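Local structure of protein similar to metal-dependent hydrolase (Staphylococcus aureus subsp. aureus Mu50, 3ESH) at residues 69-73 with 74-78; 217-220 with 221-225. The protein probably acts as a metal-dependent hydrolase of the metallo-beta-lactamase superfamily. One frame throughout, in Å; residues are numbered along the deposited sequence.

Contact 1 (69-73 with 74-78); sequences GKLSE and KQLRN
Ser72 and Gln75 exchange side-chain hydrogen bonds with each other's backbone at the start of helix 73-78. Ser72 OG takes the amide hydrogen of Gln75 N at 3.0 Å (159°). It can do so because chi1 of 82° sets the hydroxyl between its own backbone N and carbonyl carbon, turned towards the first turn. In return, the Gln75 chain, extended beyond CG, reaches back so that OE1 accepts from Ser72 N at 3.3 Å, a weak but nearly straight bond. This reciprocal pair is a capping box with Ser72 as N-cap, and it occupies amides that the helix cannot bond within itself. Gln75 OE1 also accepts from Lys155 NZ, which further bonds Lys70 O, so the box is tied to a neighbouring loop. Backbone bonds carry the helix onward: Leu76 N donates to Ser72 O at 2.9 Å, and Arg77 N to Glu73 O at 3.2 Å. Apolar contact runs along another side, where Leu76 CD2 lies 3.7 Å from Leu71 CB and also meets Leu71 CD2; Val81 touches both leucines. The Arg77 guanidinium turns a face to Glu73 O, while Glu73 OE2 stays 5.5 Å from Arg77 NH1.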
loop_
_atom_site.group_PDB
_atom_site.type_symbol
_atom_site.label_atom_id
_atom_site.label_comp_id
_atom_site.label_asym_id
_atom_site.label_seq_id
_atom_site.Cartn_x
_atom_site.Cartn_y
_atom_site.Cartn_z
ATOM N N GLY A 69 -23.637 27.523 22.251
ATOM C CA GLY A 69 -23.617 26.732 23.470
ATOM C C GLY A 69 -22.850 25.415 23.378
ATOM O O GLY A 69 -22.853 24.642 24.332
ATOM N N LYS A 70 -22.190 25.154 22.246
ATOM C CA LYS A 70 -21.430 23.912 22.050
ATOM C C LYS A 70 -20.050 23.896 22.710
ATOM O O LYS A 70 -19.686 22.927 23.380
ATOM C CB LYS A 70 -21.285 23.627 20.550
ATOM C CG LYS A 70 -22.604 23.306 19.856
ATOM C CD LYS A 70 -23.228 22.028 20.415
ATOM C CE LYS A 70 -22.400 20.796 20.088
ATOM N NZ LYS A 70 -22.702 20.286 18.734
ATOM N N LEU A 71 -19.281 24.960 22.499
ATOM C CA LEU A 71 -17.956 25.067 23.092
ATOM C C LEU A 71 -18.135 25.459 24.548
ATOM O O LEU A 71 -19.041 26.214 24.882
ATOM C CB LEU A 71 -17.114 26.134 22.372
ATOM C CG LEU A 71 -16.386 25.774 21.068
ATOM C CD1 LEU A 71 -17.360 25.237 20.056
ATOM C CD2 LEU A 71 -15.681 27.008 20.522
ATOM N N SER A 72 -17.284 24.932 25.417
ATOM C CA SER A 72 -17.373 25.269 26.825
ATOM C C SER A 72 -16.801 26.669 27.018
ATOM O O SER A 72 -16.412 27.339 26.058
ATOM C CB SER A 72 -16.568 24.278 27.661
ATOM O OG SER A 72 -15.195 24.630 27.662
ATOM N N GLU A 73 -16.746 27.101 28.271
ATOM C CA GLU A 73 -16.226 28.418 28.603
ATOM C C GLU A 73 -14.719 28.391 28.423
ATOM O O GLU A 73 -14.119 29.360 27.961
ATOM C CB GLU A 73 -16.576 28.754 30.051
ATOM C CG GLU A 73 -17.224 30.116 30.254
ATOM C CD GLU A 73 -18.375 30.384 29.292
ATOM O OE1 GLU A 73 -19.127 29.436 28.972
ATOM O OE2 GLU A 73 -18.533 31.552 28.866
ATOM N N LYS A 74 -14.112 27.264 28.777
ATOM C CA LYS A 74 -12.679 27.105 28.657
ATOM C C LYS A 74 -12.268 27.038 27.193
ATOM O O LYS A 74 -11.211 27.544 26.808
ATOM C CB LYS A 74 -12.231 25.838 29.378
ATOM C CG LYS A 74 -10.731 25.698 29.493
ATOM C CD LYS A 74 -10.363 24.494 30.341
ATOM C CE LYS A 74 -8.858 24.368 30.510
ATOM N NZ LYS A 74 -8.523 23.227 31.405
ATOM N N GLN A 75 -13.099 26.410 26.371
ATOM C CA GLN A 75 -12.787 26.301 24.952
ATOM C C GLN A 75 -13.023 27.635 24.250
ATOM O O GLN A 75 -12.269 28.001 23.358
ATOM C CB GLN A 75 -13.613 25.188 24.305
ATOM C CG GLN A 75 -13.270 23.810 24.850
ATOM C CD GLN A 75 -14.016 22.699 24.151
ATOM O OE1 GLN A 75 -15.234 22.742 24.010
ATOM N NE2 GLN A 75 -13.285 21.686 23.716
ATOM N N LEU A 76 -14.056 28.367 24.655
ATOM C CA LEU A 76 -14.313 29.652 24.031
ATOM C C LEU A 76 -13.085 30.543 24.226
ATOM O O LEU A 76 -12.633 31.205 23.295
ATOM C CB LEU A 76 -15.554 30.315 24.625
ATOM C CG LEU A 76 -16.916 29.721 24.261
ATOM C CD1 LEU A 76 -18.012 30.459 25.004
ATOM C CD2 LEU A 76 -17.150 29.824 22.777
ATOM N N ARG A 77 -12.534 30.549 25.432
ATOM C CA ARG A 77 -11.355 31.359 25.704
ATOM C C ARG A 77 -10.101 30.838 24.990
ATOM O O ARG A 77 -9.399 31.594 24.320
ATOM C CB ARG A 77 -11.083 31.432 27.214
ATOM C CG ARG A 77 -12.030 32.335 27.986
ATOM C CD ARG A 77 -11.389 32.796 29.293
ATOM N NE ARG A 77 -11.097 31.683 30.188
ATOM C CZ ARG A 77 -12.026 30.973 30.821
ATOM N NH1 ARG A 77 -13.311 31.266 30.658
ATOM N NH2 ARG A 77 -11.671 29.969 31.616
ATOM N N ASN A 78 -9.816 29.550 25.141
ATOM C CA ASN A 78 -8.649 28.959 24.511
ATOM C C ASN A 78 -8.668 29.085 22.988
ATOM O O ASN A 78 -7.608 29.110 22.355
ATOM C CB ASN A 78 -8.535 27.474 24.866
ATOM C CG ASN A 78 -8.432 27.228 26.360
ATOM O OD1 ASN A 78 -8.145 28.140 27.139
ATOM N ND2 ASN A 78 -8.656 25.982 26.768
#

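Contact 2 (217-220 with 221-225); sequences LWVT and AYDDY
Thr220 OG1 donates to Asp223 OD1 at 2.5 Å across a beta turn that spans 220-223. The backbone angles of Ala221 and Tyr222 are close to those of a type I turn, and the closing bond from Asp223 N to Thr220 O is weak, at 3.4 Å. The threonine hydroxyl has a second role: Tyr222 N donates weakly to Thr220 OG1 at 3.1 Å, the geometry of an ST turn, with an N-H...O angle of only 124°. With chi1 at 83°, OG1 sits between its backbone N and carbonyl carbon, directed into the turn. The two side chains cross at about a right angle, and the hydroxyl reaches OD1 from the anti side, 32° out of the carboxylate plane. Thr220 OG1 also approaches the edge of the Tyr222 ring near its plane, 3.9 Å from Tyr222 CD2.

Further out, His185 ND1 bonds Asp223 OD1. As His185 belongs to a possible, unoccupied metal site with His110 and Asp206, Thr220 would be a residue that helps to place Asp223 beside it. Arg147 bonds Ala221 O and pairs with Asp224, while Val26 of the second subunit packs on Tyr222. The other carboxylate oxygen is held by Ser229 of helix 226-242, and Asp223 OD2 lies 3.9 Å from CB of Val219, the residue before the turn.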
loop_
_atom_site.group_PDB
_atom_site.type_symbol
_atom_site.label_atom_id
_atom_site.label_comp_id
_atom_site.label_asym_id
_atom_site.label_seq_id
_atom_site.Cartn_x
_atom_site.Cartn_y
_atom_site.Cartn_z
ATOM N N LEU A 217 3.436 25.364 -1.037
ATOM C CA LEU A 217 4.321 25.003 0.067
ATOM C C LEU A 217 3.866 25.559 1.420
ATOM O O LEU A 217 4.358 25.142 2.471
ATOM C CB LEU A 217 5.740 25.478 -0.218
ATOM C CG LEU A 217 6.435 24.839 -1.426
ATOM C CD1 LEU A 217 7.832 25.414 -1.583
ATOM C CD2 LEU A 217 6.480 23.330 -1.260
ATOM N N TRP A 218 2.933 26.501 1.400
ATOM C CA TRP A 218 2.442 27.107 2.627
ATOM C C TRP A 218 1.223 26.362 3.172
ATOM O O TRP A 218 0.091 26.811 3.000
ATOM C CB TRP A 218 2.084 28.581 2.376
ATOM C CG TRP A 218 3.281 29.503 2.203
ATOM C CD1 TRP A 218 4.451 29.220 1.554
ATOM C CD2 TRP A 218 3.386 30.867 2.638
ATOM N NE1 TRP A 218 5.275 30.322 1.558
ATOM C CE2 TRP A 218 4.646 31.348 2.214
ATOM C CE3 TRP A 218 2.538 31.732 3.336
ATOM C CZ2 TRP A 218 5.076 32.647 2.464
ATOM C CZ3 TRP A 218 2.966 33.033 3.587
ATOM C CH2 TRP A 218 4.225 33.475 3.148
ATOM N N VAL A 219 1.457 25.221 3.824
ATOM C CA VAL A 219 0.369 24.438 4.398
ATOM C C VAL A 219 0.411 24.517 5.924
ATOM O O VAL A 219 1.475 24.708 6.514
ATOM C CB VAL A 219 0.443 22.954 3.960
ATOM C CG1 VAL A 219 0.355 22.857 2.462
ATOM C CG2 VAL A 219 1.730 22.309 4.462
ATOM N N THR A 220 -0.742 24.376 6.568
ATOM C CA THR A 220 -0.791 24.448 8.025
ATOM C C THR A 220 -0.091 23.240 8.655
ATOM O O THR A 220 0.070 22.190 8.012
ATOM C CB THR A 220 -2.241 24.473 8.559
ATOM O OG1 THR A 220 -2.743 23.138 8.639
ATOM C CG2 THR A 220 -3.134 25.294 7.644
ATOM N N ALA A 221 0.325 23.391 9.913
ATOM C CA ALA A 221 0.972 22.302 10.623
ATOM C C ALA A 221 -0.098 21.289 11.064
ATOM O O ALA A 221 0.221 20.166 11.471
ATOM C CB ALA A 221 1.703 22.829 11.822
ATOM N N TYR A 222 -1.366 21.700 10.977
ATOM C CA TYR A 222 -2.500 20.845 11.346
ATOM C C TYR A 222 -2.664 19.711 10.350
ATOM O O TYR A 222 -3.180 18.643 10.693
ATOM C CB TYR A 222 -3.802 21.649 11.382
ATOM C CG TYR A 222 -3.884 22.670 12.494
ATOM C CD1 TYR A 222 -3.823 22.284 13.830
ATOM C CD2 TYR A 222 -4.009 24.027 12.210
ATOM C CE1 TYR A 222 -3.879 23.224 14.862
ATOM C CE2 TYR A 222 -4.069 24.980 13.232
ATOM C CZ TYR A 222 -4.001 24.564 14.555
ATOM O OH TYR A 222 -4.048 25.491 15.562
ATOM N N ASP A 223 -2.225 19.948 9.116
ATOM C CA ASP A 223 -2.333 18.947 8.067
ATOM C C ASP A 223 -1.667 17.655 8.509
ATOM O O ASP A 223 -0.477 17.639 8.804
ATOM C CB ASP A 223 -1.689 19.474 6.775
ATOM C CG ASP A 223 -2.507 20.578 6.120
ATOM O OD1 ASP A 223 -3.111 21.384 6.848
ATOM O OD2 ASP A 223 -2.544 20.655 4.879
ATOM N N ASP A 224 -2.440 16.574 8.566
ATOM C CA ASP A 224 -1.893 15.294 8.984
ATOM C C ASP A 224 -0.988 14.693 7.917
ATOM O O ASP A 224 -0.070 13.939 8.230
ATOM C CB ASP A 224 -3.017 14.328 9.359
ATOM C CG ASP A 224 -3.782 14.780 10.598
ATOM O OD1 ASP A 224 -3.224 15.567 11.401
ATOM O OD2 ASP A 224 -4.946 14.349 10.785
ATOM N N TYR A 225 -1.239 15.034 6.656
ATOM C CA TYR A 225 -0.425 14.536 5.543
ATOM C C TYR A 225 -0.033 15.687 4.615
ATOM O O TYR A 225 -0.499 15.783 3.478
ATOM C CB TYR A 225 -1.182 13.460 4.768
ATOM C CG TYR A 225 -1.668 12.334 5.656
ATOM C CD1 TYR A 225 -2.897 12.418 6.309
ATOM C CD2 TYR A 225 -0.868 11.216 5.894
ATOM C CE1 TYR A 225 -3.325 11.426 7.178
ATOM C CE2 TYR A 225 -1.280 10.216 6.755
ATOM C CZ TYR A 225 -2.520 10.326 7.404
ATOM O OH TYR A 225 -2.934 9.332 8.282
#

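Overall arrangement
From the N terminus, the chain leaves strand 59-61, a member of the first large mixed sheet, and contact 1 ends the loop that follows by starting helix 73-78. Lys70, through Thr118 and Ala115, joins this region to the loop after helix 111-114. Contact 2 comes much later, in the connection from strand 199-203, in the second mixed sheet, to helix 226-242. The two are in series, neither nested nor crossing, with centres about 25 Å apart and nearest atoms about 8 Å apart. Contact 1 touches no other chain of the assembly, whereas contact 2 borders the second subunit and the possible metal site.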